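Local coordinates for RagB/SusD family nutrient uptake outer membrane protein (Bacteroides thetaiotaomicron, PDB 7KV2) that probably binds beta-glucans at the outer surface of the bacterial cell as a SusD-type lipoprotein, handing them on for uptake across the outer membrane, at residues G423-Y428 and I442-D447; L72-M77 and R463-I468; D254-Y259 and S270-F275. All blocks are in the same frame, centred on the assembly; numbering follows the deposited sequence.

Interaction 1. Residues G423-Y428 and I442-D447; sequences GDAKKY and IEPTLD
K426 and E443 form a salt bridge between the first turn of helix 425-435 and the loop leading into helix 446-456: NZ of K426 lies 2.7 Å from OE2 of E443, on the syn side of the carboxylate and 31° out of its plane. The two chains arrive differently. K426 runs out extended, with CG anti to the backbone N (chi1 -176°), whereas E443 starts away from the other segment and folds back at chi2, -56°, to bring its carboxylate round to the ammonium group. OE1 stands farther off, 4.0 Å from the same NZ. Nearer the backbone, the aliphatic part of the lysine crosses the proline ring, CB of K426 lying 4.0 Å from CD of P444. A425 adds to the apolar patch, its CB meeting CB of P444 at 3.8 Å.

Each segment leads into a helix through an N-cap. D424 OD1 accepts from K427 N at 3.0 Å, met from above the carboxylate plane, and T445 OG1 caps N448 N. The linker between helices 425-435 and 446-456 is also tied down by N430, whose ND2 bonds to I442 O, and P444 O accepts from T417 OG1 of helix 405-417. The contact joins two consecutive helices, consistent with the TPR-like helical character of SusD proteins: alanine and proline form a small apolar seat, and the surface charge pair is probably weakened by solvent.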
# COMPACT_ATOMS: atom_id res chain seq x y z
N GLY A 423 24.84 5.40 13.45
CA GLY A 423 24.75 5.41 11.98
C GLY A 423 24.46 6.81 11.53
O GLY A 423 24.16 7.63 12.42
N ASP A 424 24.61 7.12 10.23
CA ASP A 424 24.46 8.51 9.78
C ASP A 424 22.98 8.77 9.45
O ASP A 424 22.62 8.83 8.24
CB ASP A 424 25.43 8.85 8.65
CG ASP A 424 25.70 10.35 8.55
OD1 ASP A 424 24.90 11.16 9.08
OD2 ASP A 424 26.73 10.71 7.94
N ALA A 425 22.17 9.02 10.49
CA ALA A 425 20.74 9.37 10.34
C ALA A 425 20.63 10.64 9.50
O ALA A 425 19.67 10.75 8.71
CB ALA A 425 20.07 9.56 11.65
N LYS A 426 21.54 11.59 9.71
CA LYS A 426 21.46 12.87 8.99
C LYS A 426 21.69 12.60 7.50
O LYS A 426 20.95 13.18 6.66
CB LYS A 426 22.44 13.90 9.53
CG LYS A 426 22.29 15.24 8.84
CD LYS A 426 22.95 16.38 9.55
CE LYS A 426 22.86 17.66 8.75
NZ LYS A 426 23.37 18.79 9.53
N LYS A 427 22.67 11.77 7.16
CA LYS A 427 22.97 11.49 5.74
C LYS A 427 21.75 10.81 5.10
O LYS A 427 21.33 11.23 4.04
CB LYS A 427 24.19 10.59 5.58
CG LYS A 427 24.49 10.16 4.15
CD LYS A 427 25.87 9.57 4.04
CE LYS A 427 25.96 8.44 3.05
NZ LYS A 427 27.34 7.88 3.00
N TYR A 428 21.19 9.83 5.79
CA TYR A 428 20.09 9.00 5.26
C TYR A 428 18.88 9.89 5.00
O TYR A 428 18.35 9.79 3.90
CB TYR A 428 19.79 7.86 6.21
CG TYR A 428 20.88 6.82 6.27
CD1 TYR A 428 21.84 6.71 5.28
CD2 TYR A 428 20.91 5.91 7.30
CE1 TYR A 428 22.82 5.73 5.34
CE2 TYR A 428 21.90 4.94 7.37
CZ TYR A 428 22.84 4.84 6.38
OH TYR A 428 23.77 3.84 6.46
N ILE A 442 18.34 19.17 6.62
CA ILE A 442 17.53 19.20 7.86
C ILE A 442 18.14 18.22 8.85
O ILE A 442 18.78 17.23 8.44
CB ILE A 442 16.05 18.91 7.55
CG1 ILE A 442 15.86 17.65 6.69
CG2 ILE A 442 15.43 20.14 6.88
CD1 ILE A 442 14.42 17.21 6.58
N GLU A 443 17.98 18.52 10.13
CA GLU A 443 18.50 17.69 11.23
C GLU A 443 17.60 16.48 11.37
O GLU A 443 16.39 16.58 11.21
CB GLU A 443 18.54 18.49 12.55
CG GLU A 443 19.61 19.57 12.60
CD GLU A 443 21.03 19.10 12.34
OE1 GLU A 443 21.45 18.12 12.94
OE2 GLU A 443 21.73 19.72 11.50
N PRO A 444 18.15 15.30 11.74
CA PRO A 444 17.35 14.09 11.91
C PRO A 444 16.64 14.03 13.27
O PRO A 444 16.74 13.01 13.94
CB PRO A 444 18.41 13.00 11.77
CG PRO A 444 19.64 13.62 12.44
CD PRO A 444 19.58 15.07 12.01
N THR A 445 15.81 15.02 13.57
CA THR A 445 14.80 14.92 14.66
C THR A 445 13.71 13.93 14.23
O THR A 445 13.52 13.76 13.01
CB THR A 445 14.19 16.27 15.03
OG1 THR A 445 13.41 16.74 13.93
CG2 THR A 445 15.24 17.30 15.40
N LEU A 446 13.01 13.33 15.19
CA LEU A 446 11.85 12.46 14.93
C LEU A 446 10.82 13.26 14.14
O LEU A 446 10.30 12.70 13.13
CB LEU A 446 11.23 11.96 16.23
CG LEU A 446 11.97 10.84 16.96
CD1 LEU A 446 11.10 10.30 18.08
CD2 LEU A 446 12.37 9.71 16.01
N ASP A 447 10.52 14.50 14.55
CA ASP A 447 9.49 15.29 13.82
C ASP A 447 9.91 15.48 12.36
O ASP A 447 9.05 15.35 11.47
CB ASP A 447 9.20 16.63 14.50
CG ASP A 447 8.41 16.45 15.78
OD1 ASP A 447 8.00 15.31 16.06
OD2 ASP A 447 8.26 17.41 16.50

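Interaction 2. Residues L72-M77 and R463-I468; sequences LMSDIM and RYWDLI
Y464 presents its ring to M77, and the side chain can be followed outward from its CB, which sits 3.5 Å from S74 O. A first torsion that sets CG trans to the backbone N (chi1 -173°) swings the ring toward the end of segment 72-77. There CB of M77 lies over one face, 3.6 Å from the ring centroid and 11° off the normal, a CH-pi contact. CD1 and CE1 run past the carbonyl O of M77, while on the other flank CE2 meets the methyl CE of M77 at 3.4 Å. The sulfur takes an oblique Met-aromatic position, SD 4.4 Å from the ring centroid. CD1 of I468 lies over the opposite face, offset toward its rim, and at the tip OH accepts from W489 NE1. Were Y464 cut back to an alanine, M77 would probably lose its aromatic partner and the indole N-H of W489 its acceptor, with a gap opening beside M77, where the chain leaves helix 70-75.

Beside the ring, CB of S74 approaches W465 NE1 at 3.4 Å. The polar groups are joined through water: water 1 takes the N-H of Y464, donates to D75 OD1 at 2.7 Å and also bonds S74 OG, while water 3 links the same OD1 to R463 N. D75 OD2 is held by G461 N, and R463 reaches D79 in a salt bridge.

Helix 70-75 thus meets the first turn of helix 463-469, joining early and late parts of the chain; F161 of helix 137-162 packs on S74, M77 and W465, and helix 473-476 lies against R463, L467 and I468.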
# COMPACT_ATOMS: atom_id res chain seq x y z
N LEU A 72 -5.32 3.17 -0.45
CA LEU A 72 -6.29 4.26 -0.25
C LEU A 72 -7.08 3.95 1.02
O LEU A 72 -7.53 4.93 1.67
CB LEU A 72 -7.28 4.40 -1.41
CG LEU A 72 -6.73 4.73 -2.80
CD1 LEU A 72 -7.88 5.02 -3.77
CD2 LEU A 72 -5.80 5.88 -2.72
N MET A 73 -7.29 2.67 1.33
CA MET A 73 -8.11 2.33 2.52
C MET A 73 -7.49 2.96 3.79
O MET A 73 -8.30 3.37 4.70
CB MET A 73 -8.36 0.83 2.69
CG MET A 73 -9.22 0.19 1.61
SD MET A 73 -10.83 0.96 1.30
CE MET A 73 -10.40 2.23 0.12
N SER A 74 -6.16 3.06 3.91
CA SER A 74 -5.53 3.81 5.03
C SER A 74 -5.47 5.30 4.70
O SER A 74 -5.71 6.12 5.62
CB SER A 74 -4.22 3.20 5.45
OG SER A 74 -3.20 3.39 4.47
N ASP A 75 -5.09 5.70 3.48
CA ASP A 75 -4.83 7.15 3.24
C ASP A 75 -6.11 7.97 3.45
O ASP A 75 -5.96 9.13 3.81
CB ASP A 75 -4.19 7.40 1.87
CG ASP A 75 -2.72 6.99 1.83
OD1 ASP A 75 -1.98 7.24 2.83
OD2 ASP A 75 -2.30 6.43 0.79
N ILE A 76 -7.30 7.43 3.16
CA ILE A 76 -8.55 8.22 3.34
C ILE A 76 -8.68 8.56 4.84
O ILE A 76 -9.42 9.52 5.15
CB ILE A 76 -9.78 7.52 2.76
CG1 ILE A 76 -10.06 6.17 3.43
CG2 ILE A 76 -9.66 7.42 1.25
CD1 ILE A 76 -11.24 5.37 2.91
N MET A 77 -8.04 7.81 5.75
CA MET A 77 -8.17 8.07 7.22
C MET A 77 -7.10 9.04 7.72
O MET A 77 -7.12 9.45 8.95
CB MET A 77 -8.15 6.76 8.02
CG MET A 77 -9.25 5.83 7.57
SD MET A 77 -9.52 4.42 8.71
CE MET A 77 -8.25 3.29 8.14
N ARG A 463 0.89 7.04 5.71
CA ARG A 463 0.72 8.21 6.61
C ARG A 463 -0.16 7.84 7.83
O ARG A 463 0.17 8.27 8.97
CB ARG A 463 0.13 9.37 5.79
CG ARG A 463 -0.23 10.61 6.60
CD ARG A 463 0.99 11.23 7.30
NE ARG A 463 0.59 12.53 7.83
CZ ARG A 463 1.31 13.26 8.69
NH1 ARG A 463 2.46 12.82 9.16
NH2 ARG A 463 0.87 14.43 9.08
N TYR A 464 -1.26 7.15 7.61
CA TYR A 464 -2.21 6.85 8.71
C TYR A 464 -1.46 6.04 9.76
O TYR A 464 -1.51 6.44 10.94
CB TYR A 464 -3.42 6.10 8.22
CG TYR A 464 -4.52 5.90 9.25
CD1 TYR A 464 -5.01 6.97 10.00
CD2 TYR A 464 -5.03 4.64 9.50
CE1 TYR A 464 -6.06 6.79 10.89
CE2 TYR A 464 -6.06 4.44 10.42
CZ TYR A 464 -6.57 5.52 11.11
OH TYR A 464 -7.60 5.36 12.00
N TRP A 465 -0.75 4.99 9.34
CA TRP A 465 0.02 4.13 10.28
C TRP A 465 1.13 4.94 10.95
O TRP A 465 1.35 4.72 12.18
CB TRP A 465 0.53 2.86 9.59
CG TRP A 465 -0.54 2.20 8.77
CD1 TRP A 465 -0.51 2.03 7.41
CD2 TRP A 465 -1.85 1.82 9.20
NE1 TRP A 465 -1.70 1.52 6.97
CE2 TRP A 465 -2.52 1.33 8.05
CE3 TRP A 465 -2.49 1.72 10.45
CZ2 TRP A 465 -3.81 0.83 8.12
CZ3 TRP A 465 -3.77 1.23 10.50
CH2 TRP A 465 -4.42 0.80 9.35
N ASP A 466 1.82 5.84 10.24
CA ASP A 466 2.88 6.68 10.84
C ASP A 466 2.27 7.59 11.94
O ASP A 466 2.90 7.73 13.02
CB ASP A 466 3.66 7.47 9.77
CG ASP A 466 4.52 6.59 8.87
OD1 ASP A 466 4.88 5.45 9.30
OD2 ASP A 466 4.81 7.04 7.73
N LEU A 467 1.12 8.20 11.70
CA LEU A 467 0.45 9.09 12.69
C LEU A 467 0.12 8.28 13.94
O LEU A 467 0.39 8.77 15.07
CB LEU A 467 -0.83 9.69 12.11
CG LEU A 467 -0.58 10.83 11.14
CD1 LEU A 467 -1.84 11.20 10.41
CD2 LEU A 467 0.10 12.02 11.82
N ILE A 468 -0.43 7.09 13.76
CA ILE A 468 -0.92 6.29 14.91
C ILE A 468 0.33 5.87 15.72
O ILE A 468 0.32 6.10 16.92
CB ILE A 468 -1.79 5.10 14.49
CG1 ILE A 468 -3.13 5.56 13.93
CG2 ILE A 468 -1.96 4.15 15.67
CD1 ILE A 468 -3.97 4.47 13.34
O HOH W 1 -2.03 5.86 5.14
O HOH W 2 -2.81 0.92 3.72
O HOH W 3 0.65 7.50 2.82

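Interaction 3. Residues D254-Y259 and S270-F275; sequences DLMPDY and SIESIF
E272 OE1 is gripped from two directions, by the backbone N of M256 at 2.9 Å and by the guanidinium of R435 in a salt bridge. The first bond is nearly straight, 165° at the hydrogen, and meets the carboxylate on its anti side, somewhat out of plane. The glutamate belongs to a type I beta turn, S270 to S273, that delivers the chain into strand 273-277; an ST turn lies over it, S270 OG accepting from E272 N. The other carboxylate oxygen, OE2, pairs with R404 of the adjoining strand, so two arginines probably stabilise the anionic form and hold the group's rotation. The glutamate chain leaves its CB trans to the backbone N (chi1 -165°) and stays extended, which carries the carboxylate to the loop, where the side chain crosses that of M256 at about a right angle.

Two residues earlier in the same loop, D254 N donates to I271 O at 3.1 Å, approaching from above the carbonyl plane, 56° out of it. The carbonyl O of D254 meets E272 CA at 3.0 Å, a CA-H...O contact. D254 OD1 turns back to accept from L255 N instead of crossing the contact. The hydrocarbon parts of I271 and D254 meet, CG1 of I271 lying 3.9 Å from CB of D254. M256 bends at chi3, and its sulfur SD comes to rest 3.5 Å from S270 OG.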
# COMPACT_ATOMS: atom_id res chain seq x y z
N ASP A 254 18.94 1.66 -4.40
CA ASP A 254 19.40 3.06 -4.35
C ASP A 254 18.22 3.93 -4.72
O ASP A 254 17.16 3.32 -5.09
CB ASP A 254 20.56 3.30 -5.33
CG ASP A 254 21.49 4.45 -4.93
OD1 ASP A 254 21.08 5.28 -4.09
OD2 ASP A 254 22.62 4.50 -5.46
N LEU A 255 18.38 5.25 -4.64
CA LEU A 255 17.30 6.21 -5.02
C LEU A 255 17.38 6.48 -6.52
O LEU A 255 18.50 6.67 -7.05
CB LEU A 255 17.43 7.53 -4.25
CG LEU A 255 17.21 7.48 -2.74
CD1 LEU A 255 17.44 8.85 -2.10
CD2 LEU A 255 15.83 6.94 -2.38
N MET A 256 16.22 6.53 -7.18
CA MET A 256 16.16 7.06 -8.56
C MET A 256 16.52 8.54 -8.45
O MET A 256 16.09 9.27 -7.55
CB MET A 256 14.76 6.91 -9.17
CG MET A 256 14.25 5.49 -9.18
SD MET A 256 12.89 5.25 -10.39
CE MET A 256 13.87 5.32 -11.90
N PRO A 257 17.39 9.06 -9.34
CA PRO A 257 17.79 10.45 -9.18
C PRO A 257 16.63 11.43 -9.36
O PRO A 257 16.72 12.49 -8.80
CB PRO A 257 18.83 10.65 -10.30
CG PRO A 257 19.32 9.27 -10.66
CD PRO A 257 18.18 8.32 -10.33
N ASP A 258 15.62 11.09 -10.16
CA ASP A 258 14.48 11.99 -10.46
C ASP A 258 13.19 11.38 -9.92
O ASP A 258 12.78 10.32 -10.42
CB ASP A 258 14.32 12.25 -11.96
CG ASP A 258 13.34 13.37 -12.26
OD1 ASP A 258 12.45 13.63 -11.39
OD2 ASP A 258 13.49 14.03 -13.33
N TYR A 259 12.60 11.98 -8.89
CA TYR A 259 11.41 11.38 -8.22
C TYR A 259 10.28 11.20 -9.26
O TYR A 259 9.47 10.28 -9.14
CB TYR A 259 10.99 12.27 -7.05
CG TYR A 259 9.84 11.72 -6.22
CD1 TYR A 259 8.54 11.88 -6.64
CD2 TYR A 259 10.07 11.12 -4.98
CE1 TYR A 259 7.45 11.43 -5.88
CE2 TYR A 259 9.00 10.69 -4.19
CZ TYR A 259 7.70 10.85 -4.64
OH TYR A 259 6.65 10.43 -3.84
N SER A 270 12.55 -0.64 -10.50
CA SER A 270 13.77 0.18 -10.70
C SER A 270 14.77 -0.15 -9.59
O SER A 270 14.49 -0.97 -8.67
CB SER A 270 13.45 1.62 -10.64
OG SER A 270 13.15 1.97 -9.29
N ILE A 271 15.88 0.59 -9.56
CA ILE A 271 16.87 0.38 -8.47
C ILE A 271 16.26 0.76 -7.12
O ILE A 271 16.74 0.29 -6.08
CB ILE A 271 18.16 1.14 -8.77
CG1 ILE A 271 19.28 0.57 -7.88
CG2 ILE A 271 17.96 2.64 -8.65
CD1 ILE A 271 20.60 0.60 -8.54
N GLU A 272 15.19 1.56 -7.13
CA GLU A 272 14.53 2.00 -5.88
C GLU A 272 13.54 0.96 -5.36
O GLU A 272 13.16 1.06 -4.18
CB GLU A 272 13.78 3.30 -6.14
CG GLU A 272 13.39 3.97 -4.85
CD GLU A 272 13.20 5.44 -4.90
OE1 GLU A 272 13.77 6.09 -5.79
OE2 GLU A 272 12.46 5.91 -4.02
N SER A 273 13.06 0.06 -6.21
CA SER A 273 11.92 -0.84 -5.86
C SER A 273 12.45 -2.02 -5.07
O SER A 273 13.29 -2.75 -5.61
CB SER A 273 11.13 -1.36 -7.06
OG SER A 273 10.91 -0.37 -8.02
N ILE A 274 11.95 -2.20 -3.85
CA ILE A 274 12.13 -3.41 -2.99
C ILE A 274 10.95 -4.36 -3.20
O ILE A 274 11.16 -5.59 -3.38
CB ILE A 274 12.34 -3.01 -1.52
CG1 ILE A 274 13.66 -2.25 -1.39
CG2 ILE A 274 12.25 -4.22 -0.60
CD1 ILE A 274 13.83 -1.47 -0.13
N PHE A 275 9.72 -3.84 -3.25
CA PHE A 275 8.56 -4.72 -3.52
C PHE A 275 7.43 -3.91 -4.16
O PHE A 275 7.12 -2.81 -3.69
CB PHE A 275 8.15 -5.42 -2.22
CG PHE A 275 7.30 -6.64 -2.43
CD1 PHE A 275 7.80 -7.74 -3.11
CD2 PHE A 275 5.97 -6.67 -1.99
CE1 PHE A 275 7.01 -8.86 -3.32
CE2 PHE A 275 5.19 -7.80 -2.19
CZ PHE A 275 5.71 -8.88 -2.87

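A buried contact and two surface contacts of one largely helical chain make up the set. Interaction 2 is the long-range closure, joining segments 386 residues apart about 10 Å from the centre of the molecule, and interactions 1 and 3 both lie within the loop it closes. They follow one another in series, with centres about 20 Å apart and nearest atoms about 6 Å apart; helix 425-435, which begins in interaction 1, supplies R435 to E272 of interaction 3. Helices 446-456 and 463-469 are consecutive and connect interactions 1 and 2, whose centres are about 23 Å apart. The bound sodium ion, held by I248, S250, Y253 and Y405, lies about 5 Å from the side chain of D254 in interaction 3.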